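Local coordinates for heroin esterase (Rhodococcus sp., PDB 1LZL), which probably hydrolyses the acetyl ester groups of heroin and related substrates, as a bacterial esterase of the alpha/beta hydrolase fold, at residues T125-G128 with P129-C133; T169-K172 with A173-E176; F203-P207 with L208-P212. All blocks are in the same frame, centred on the assembly; numbering follows the deposited sequence.

Contact 1: T125-G128 with P129-C133; sequences TFPG and PVNDC
Pro127 O accepts the backbone N-H of Asn131 at 2.9 Å, with Asn131 N nearly in line with the carbonyl bond, and Gly128 O receives Asp132 N in the same way at 2.9 Å. Asn131 CG lies beside its own backbone N (chi1 -74°), which folds the amide back across the proline and brings Asn131 ND2 to 3.5 Å from Pro127 CB, a packing contact. On another flank, Val130 CG1 meets Phe126 CE1 obliquely at 3.5 Å, the phenyl and isopropyl groups lying alongside each other. The peptide between Phe126 and Pro127 is cis, and Pro127 CB sits 3.8 Å above the centre of one Phe126 ring face, just ahead of the first turn of helix 128-142. This helix follows strand 112-116 in the alpha/beta hydrolase fold. Just before it the chain is turned by the bond from Gly128 N to Thr125 O (2.9 Å), and Pro129 CD tucks in 3.5 Å from Thr125 O. Further out, Arg119 forms a salt bridge with Asp132 OD2 and a weak hydrogen bond to Gly128 O. Tyr221 and Leu222 of helix 211-222 pack beside Val130 and Phe126.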
loop_
_atom_site.group_PDB
_atom_site.type_symbol
_atom_site.label_atom_id
_atom_site.label_comp_id
_atom_site.label_asym_id
_atom_site.label_seq_id
_atom_site.Cartn_x
_atom_site.Cartn_y
_atom_site.Cartn_z
ATOM N N THR A 125 -10.908 -4.355 13.561
ATOM C CA THR A 125 -11.418 -3.274 12.739
ATOM C C THR A 125 -10.646 -1.991 12.995
ATOM O O THR A 125 -9.887 -1.887 13.962
ATOM C CB THR A 125 -12.912 -3.020 13.008
ATOM O OG1 THR A 125 -13.078 -2.887 14.425
ATOM C CG2 THR A 125 -13.727 -4.222 12.530
ATOM N N PHE A 126 -10.853 -1.033 12.088
ATOM C CA PHE A 126 -10.311 0.304 12.344
ATOM C C PHE A 126 -10.661 0.750 13.749
ATOM O O PHE A 126 -11.826 0.492 14.149
ATOM C CB PHE A 126 -10.917 1.265 11.271
ATOM C CG PHE A 126 -10.337 2.675 11.503
ATOM C CD1 PHE A 126 -9.128 2.981 10.878
ATOM C CD2 PHE A 126 -10.975 3.626 12.286
ATOM C CE1 PHE A 126 -8.557 4.245 11.157
ATOM C CE2 PHE A 126 -10.412 4.857 12.590
ATOM C CZ PHE A 126 -9.187 5.169 11.975
ATOM N N PRO A 127 -9.790 1.382 14.519
ATOM C CA PRO A 127 -8.482 1.897 14.113
ATOM C C PRO A 127 -7.304 0.940 14.169
ATOM O O PRO A 127 -6.164 1.355 13.904
ATOM C CB PRO A 127 -8.254 2.995 15.184
ATOM C CG PRO A 127 -8.901 2.408 16.403
ATOM C CD PRO A 127 -10.139 1.709 15.919
ATOM N N GLY A 128 -7.528 -0.320 14.511
ATOM C CA GLY A 128 -6.382 -1.201 14.789
ATOM C C GLY A 128 -5.320 -1.277 13.723
ATOM O O GLY A 128 -4.136 -1.167 13.990
ATOM N N PRO A 129 -5.732 -1.562 12.481
ATOM C CA PRO A 129 -4.702 -1.726 11.440
ATOM C C PRO A 129 -3.876 -0.473 11.222
ATOM O O PRO A 129 -2.642 -0.598 11.035
ATOM C CB PRO A 129 -5.516 -2.115 10.182
ATOM C CG PRO A 129 -6.697 -2.842 10.793
ATOM C CD PRO A 129 -7.061 -1.917 11.981
ATOM N N VAL A 130 -4.507 0.715 11.181
ATOM C CA VAL A 130 -3.656 1.887 10.964
ATOM C C VAL A 130 -2.830 2.124 12.227
ATOM O O VAL A 130 -1.676 2.558 12.131
ATOM C CB VAL A 130 -4.475 3.136 10.568
ATOM C CG1 VAL A 130 -5.184 3.745 11.747
ATOM C CG2 VAL A 130 -3.566 4.152 9.863
ATOM N N ASN A 131 -3.368 1.801 13.420
ATOM C CA ASN A 131 -2.582 1.952 14.647
ATOM C C ASN A 131 -1.347 1.046 14.595
ATOM O O ASN A 131 -0.262 1.462 15.068
ATOM C CB ASN A 131 -3.420 1.688 15.911
ATOM C CG ASN A 131 -4.391 2.852 16.191
ATOM O OD1 ASN A 131 -4.229 3.930 15.587
ATOM N ND2 ASN A 131 -5.341 2.625 17.090
ATOM N N ASP A 132 -1.448 -0.153 14.039
ATOM C CA ASP A 132 -0.278 -1.029 13.944
ATOM C C ASP A 132 0.777 -0.416 13.037
ATOM O O ASP A 132 1.981 -0.504 13.292
ATOM C CB ASP A 132 -0.668 -2.405 13.369
ATOM C CG ASP A 132 -1.563 -3.179 14.332
ATOM O OD1 ASP A 132 -1.615 -2.852 15.540
ATOM O OD2 ASP A 132 -2.194 -4.167 13.843
ATOM N N CYS A 133 0.318 0.226 11.941
ATOM C CA CYS A 133 1.297 0.824 11.006
ATOM C C CYS A 133 1.980 2.029 11.673
ATOM O O CYS A 133 3.188 2.235 11.504
ATOM C CB CYS A 133 0.558 1.237 9.729
ATOM S SG CYS A 133 -0.042 -0.208 8.769
#

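Contact 2: T169-K172 with A173-E176; sequences TVLK and ARDE
Leu171 CD2 lies over one face of the Arg174 guanidinium, 3.6 Å from Arg174 NH2, the two side chains running alongside each other. The arginine, bent at its third torsion (chi3 64°), turns its NE edge to the next residue: Arg174 NE reaches Asp175 OD1 at 3.0 Å and Arg174 NH2 the same oxygen at 2.9 Å, a side-on salt bridge with both nitrogens on one atom. That oxygen lies close to the guanidinium plane; it offers its syn lone pair to NH2, while NE approaches on the syn side but out of the carboxylate plane. The first torsion of Asp175 (chi1 -71°) sets the carboxylate back along the helix toward Leu171 O, with OD1 on the arginine and OD2 hydrogen-bonded to Tyr237 OH; Arg174 NH1 bonds Thr247 O and Asp245 O. Beneath this compact side runs regular helix backbone, with Asp175 N to Leu171 O at 2.9 Å and Ala173 N to Thr169 O at 2.8 Å. Replacing Asp175 with an alanine is likely to leave the NE edge of Arg174 without its countercharge and Tyr237 OH without this partner, the guanidinium then being held by the Thr247 and Asp245 carbonyls.

The flank of Lys172 and exposed Glu176 is looser, linked by water rather than by direct contact. Lys172 NZ and Glu176 OE2 stand 5.0 Å apart; the water donates to Glu176 OE2 at 2.6 Å but is held only weakly by Lys172 NZ, and the lysine also has a cation-pi contact with Tyr237. This is the C-terminal end of helix 161-176, in the beta-alpha-beta unit between strands 153-159 and 183-187. Two acids here would be expected to feel the helix dipole unfavourably; Arg174 is likely to offset Asp175 directly, whereas the more distant Lys172 probably eases Glu176 less.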
loop_
_atom_site.group_PDB
_atom_site.type_symbol
_atom_site.label_atom_id
_atom_site.label_comp_id
_atom_site.label_asym_id
_atom_site.label_seq_id
_atom_site.Cartn_x
_atom_site.Cartn_y
_atom_site.Cartn_z
ATOM N N THR A 169 -1.564 6.627 7.828
ATOM C CA THR A 169 -0.404 6.712 8.702
ATOM C C THR A 169 0.356 8.019 8.481
ATOM O O THR A 169 0.829 8.632 9.467
ATOM C CB THR A 169 0.528 5.516 8.429
ATOM O OG1 THR A 169 -0.230 4.328 8.793
ATOM C CG2 THR A 169 1.755 5.584 9.318
ATOM N N VAL A 170 0.484 8.470 7.253
ATOM C CA VAL A 170 1.191 9.727 6.954
ATOM C C VAL A 170 0.387 10.921 7.439
ATOM O O VAL A 170 1.007 11.844 8.015
ATOM C CB VAL A 170 1.522 9.794 5.454
ATOM C CG1 VAL A 170 1.966 11.211 5.041
ATOM C CG2 VAL A 170 2.594 8.761 5.105
ATOM N N LEU A 171 -0.924 10.922 7.330
ATOM C CA LEU A 171 -1.771 11.948 7.931
ATOM C C LEU A 171 -1.557 11.963 9.448
ATOM O O LEU A 171 -1.365 13.044 10.029
ATOM C CB LEU A 171 -3.261 11.769 7.626
ATOM C CG LEU A 171 -3.612 12.233 6.206
ATOM C CD1 LEU A 171 -4.908 11.562 5.766
ATOM C CD2 LEU A 171 -3.711 13.763 6.187
ATOM N N LYS A 172 -1.596 10.781 10.074
ATOM C CA LYS A 172 -1.446 10.681 11.523
ATOM C C LYS A 172 -0.085 11.177 11.948
ATOM O O LYS A 172 0.040 11.920 12.963
ATOM C CB LYS A 172 -1.681 9.211 11.951
ATOM C CG LYS A 172 -1.629 9.091 13.484
ATOM C CD LYS A 172 -2.303 7.777 13.898
ATOM C CE LYS A 172 -3.824 7.998 13.895
ATOM N NZ LYS A 172 -4.396 8.205 15.271
ATOM N N ALA A 173 0.974 10.863 11.219
ATOM C CA ALA A 173 2.349 11.286 11.536
ATOM C C ALA A 173 2.460 12.806 11.496
ATOM O O ALA A 173 3.029 13.421 12.415
ATOM C CB ALA A 173 3.364 10.601 10.622
ATOM N N ARG A 174 1.857 13.394 10.447
ATOM C CA ARG A 174 1.889 14.853 10.391
ATOM C C ARG A 174 1.161 15.472 11.553
ATOM O O ARG A 174 1.674 16.381 12.224
ATOM C CB ARG A 174 1.262 15.307 9.055
ATOM C CG ARG A 174 1.227 16.820 8.956
ATOM C CD ARG A 174 0.225 17.321 7.966
ATOM N NE ARG A 174 -1.137 16.988 8.355
ATOM C CZ ARG A 174 -2.224 17.160 7.575
ATOM N NH1 ARG A 174 -2.142 17.666 6.337
ATOM N NH2 ARG A 174 -3.405 16.803 8.073
ATOM N N ASP A 175 -0.068 14.967 11.773
ATOM C CA ASP A 175 -0.907 15.562 12.815
ATOM C C ASP A 175 -0.324 15.435 14.214
ATOM O O ASP A 175 -0.494 16.355 15.036
ATOM C CB ASP A 175 -2.291 14.928 12.770
ATOM C CG ASP A 175 -3.110 15.324 11.565
ATOM O OD1 ASP A 175 -2.691 16.217 10.796
ATOM O OD2 ASP A 175 -4.199 14.739 11.357
ATOM N N GLU A 176 0.364 14.333 14.525
ATOM C CA GLU A 176 0.890 14.150 15.873
ATOM C C GLU A 176 2.241 14.830 16.062
ATOM O O GLU A 176 2.557 15.138 17.230
ATOM C CB GLU A 176 1.029 12.657 16.189
ATOM C CG GLU A 176 -0.296 11.930 16.317
ATOM C CD GLU A 176 -1.342 12.636 17.147
ATOM O OE1 GLU A 176 -1.025 13.264 18.196
ATOM O OE2 GLU A 176 -2.559 12.626 16.839
HETATM O O HOH W 1 -4.232 11.553 15.186
#

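Contact 3: F203-P207 with L208-P212; sequences FVDTP and LWHRP
Thr206 OG1 lies between its own backbone N and carbonyl carbon (chi1 36°), which aims the hydroxyl across the loop at Trp209 O; it donates there at 2.8 Å, in the carbonyl plane and on a lone pair. His210 CG takes the corresponding position (chi1 50°) and carries the imidazole back along segment 203-207, the threonine and histidine side chains running antiparallel past one another. Thr206 O then meets the ring edge, near its plane, at 3.6 Å from His210 ND1. His210 CB packs on Val204 O at 3.6 Å.

The backbone closes the loop at both ends. Near the open end, Arg211 N donates to Phe203 O at 2.9 Å, and Phe203 O also receives a CA-H...O contact from His210. At the bend, Leu208 has positive phi (65°) and Trp209 N bonds Pro207 O at 2.7 Å, the geometry of a classic gamma turn. Pro212 CD rests 3.2 Å from Val204 O. Arg211, extended, places NH1 on Met200 O of helix 198-202 and on Leu195 O just before that helix.

Trp209 points away from segment 203-207, and its indole meets the ring of His290, probably the histidine of a Ser-His-Asp triad, and packs edge-to-face with Phe23. The whole is a loop reversed by a gamma turn at Leu208, with His210 at the N-cap position of helix 211-222, bordering the likely active site of an alpha/beta hydrolase.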
loop_
_atom_site.group_PDB
_atom_site.type_symbol
_atom_site.label_atom_id
_atom_site.label_comp_id
_atom_site.label_asym_id
_atom_site.label_seq_id
_atom_site.Cartn_x
_atom_site.Cartn_y
_atom_site.Cartn_z
ATOM N N PHE A 203 -17.162 0.424 -12.569
ATOM C CA PHE A 203 -16.349 -0.778 -12.642
ATOM C C PHE A 203 -16.898 -1.827 -11.673
ATOM O O PHE A 203 -16.427 -1.951 -10.534
ATOM C CB PHE A 203 -14.869 -0.448 -12.360
ATOM C CG PHE A 203 -14.207 0.328 -13.502
ATOM C CD1 PHE A 203 -14.718 0.395 -14.791
ATOM C CD2 PHE A 203 -13.010 0.995 -13.259
ATOM C CE1 PHE A 203 -14.073 1.094 -15.811
ATOM C CE2 PHE A 203 -12.348 1.686 -14.272
ATOM C CZ PHE A 203 -12.866 1.742 -15.555
ATOM N N VAL A 204 -17.926 -2.553 -12.108
ATOM C CA VAL A 204 -18.687 -3.517 -11.325
ATOM C C VAL A 204 -18.173 -4.935 -11.491
ATOM O O VAL A 204 -18.445 -5.776 -10.570
ATOM C CB VAL A 204 -20.176 -3.450 -11.712
ATOM C CG1 VAL A 204 -20.778 -2.075 -11.443
ATOM C CG2 VAL A 204 -20.382 -3.834 -13.190
ATOM N N ASP A 205 -17.396 -5.265 -12.520
ATOM C CA ASP A 205 -16.813 -6.598 -12.676
ATOM C C ASP A 205 -15.495 -6.584 -13.408
ATOM O O ASP A 205 -15.183 -7.480 -14.178
ATOM C CB ASP A 205 -17.821 -7.543 -13.346
ATOM C CG ASP A 205 -17.452 -9.011 -13.190
ATOM O OD1 ASP A 205 -16.929 -9.429 -12.108
ATOM O OD2 ASP A 205 -17.678 -9.766 -14.185
ATOM N N THR A 206 -14.690 -5.548 -13.123
ATOM C CA THR A 206 -13.323 -5.454 -13.635
ATOM C C THR A 206 -12.405 -6.454 -12.987
ATOM O O THR A 206 -12.755 -7.092 -11.958
ATOM C CB THR A 206 -12.818 -4.015 -13.369
ATOM O OG1 THR A 206 -13.332 -3.528 -12.098
ATOM C CG2 THR A 206 -13.312 -3.099 -14.472
ATOM N N PRO A 207 -11.240 -6.764 -13.515
ATOM C CA PRO A 207 -10.331 -7.765 -12.970
ATOM C C PRO A 207 -9.873 -7.425 -11.536
ATOM O O PRO A 207 -9.530 -6.275 -11.264
ATOM C CB PRO A 207 -9.168 -7.701 -13.951
ATOM C CG PRO A 207 -9.774 -7.256 -15.253
ATOM C CD PRO A 207 -10.747 -6.185 -14.804
ATOM N N LEU A 208 -9.916 -8.453 -10.685
ATOM C CA LEU A 208 -9.443 -8.513 -9.323
ATOM C C LEU A 208 -10.194 -7.605 -8.379
ATOM O O LEU A 208 -10.647 -8.043 -7.288
ATOM C CB LEU A 208 -7.934 -8.227 -9.304
ATOM C CG LEU A 208 -7.104 -9.297 -10.035
ATOM C CD1 LEU A 208 -5.637 -9.014 -9.776
ATOM C CD2 LEU A 208 -7.570 -10.671 -9.584
ATOM N N TRP A 209 -10.347 -6.301 -8.641
ATOM C CA TRP A 209 -11.081 -5.380 -7.782
ATOM C C TRP A 209 -12.224 -4.797 -8.600
ATOM O O TRP A 209 -12.054 -4.600 -9.805
ATOM C CB TRP A 209 -10.215 -4.253 -7.242
ATOM C CG TRP A 209 -10.663 -3.703 -5.897
ATOM C CD1 TRP A 209 -11.068 -2.455 -5.569
ATOM C CD2 TRP A 209 -10.726 -4.474 -4.672
ATOM N NE1 TRP A 209 -11.387 -2.360 -4.222
ATOM C CE2 TRP A 209 -11.180 -3.594 -3.681
ATOM C CE3 TRP A 209 -10.427 -5.817 -4.414
ATOM C CZ2 TRP A 209 -11.355 -4.022 -2.345
ATOM C CZ3 TRP A 209 -10.612 -6.236 -3.078
ATOM C CH2 TRP A 209 -11.065 -5.357 -2.092
ATOM N N HIS A 210 -13.286 -4.491 -7.889
ATOM C CA HIS A 210 -14.555 -4.111 -8.511
ATOM C C HIS A 210 -15.435 -3.587 -7.406
ATOM O O HIS A 210 -15.144 -3.760 -6.193
ATOM C CB HIS A 210 -15.170 -5.269 -9.293
ATOM C CG HIS A 210 -15.251 -6.568 -8.537
ATOM N ND1 HIS A 210 -14.637 -7.723 -8.981
ATOM C CD2 HIS A 210 -15.858 -6.852 -7.349
ATOM C CE1 HIS A 210 -14.884 -8.672 -8.086
ATOM N NE2 HIS A 210 -15.620 -8.158 -7.118
ATOM N N ARG A 211 -16.550 -2.975 -7.799
ATOM C CA ARG A 211 -17.410 -2.351 -6.814
ATOM C C ARG A 211 -17.918 -3.361 -5.763
ATOM O O ARG A 211 -17.892 -3.027 -4.565
ATOM C CB ARG A 211 -18.543 -1.653 -7.543
ATOM C CG ARG A 211 -19.386 -0.824 -6.561
ATOM C CD ARG A 211 -20.562 -0.215 -7.334
ATOM N NE ARG A 211 -21.403 0.477 -6.353
ATOM C CZ ARG A 211 -21.141 1.705 -5.936
ATOM N NH1 ARG A 211 -20.105 2.410 -6.383
ATOM N NH2 ARG A 211 -21.918 2.299 -5.037
ATOM N N PRO A 212 -18.362 -4.552 -6.083
ATOM C CA PRO A 212 -18.739 -5.500 -5.025
ATOM C C PRO A 212 -17.633 -5.759 -4.019
ATOM O O PRO A 212 -17.930 -5.759 -2.794
ATOM C CB PRO A 212 -19.111 -6.781 -5.807
ATOM C CG PRO A 212 -19.633 -6.222 -7.089
ATOM C CD PRO A 212 -18.662 -5.113 -7.434
#

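Overall arrangement
Contacts 1 and 2 are neighbours, their centres 13 Å apart, and they touch where helix 128-142 packs on helix 161-176: Thr169 OG1 lies 3.3 Å from Cys133 CB and 3.5 Å from Val130 CG2. Contact 3 stands apart, its centre 25 Å from that of contact 1 and 31 Å from that of contact 2, on the far side of the chain's centre from contact 2. Helix 211-222 bridges part of this gap, since it starts in contact 3 and its last residues, Tyr221 and Leu222, pack against contact 1. Contact 3 touches the probable triad through Trp209, whereas contact 2 closes the helix that starts next to the likely nucleophile elbow.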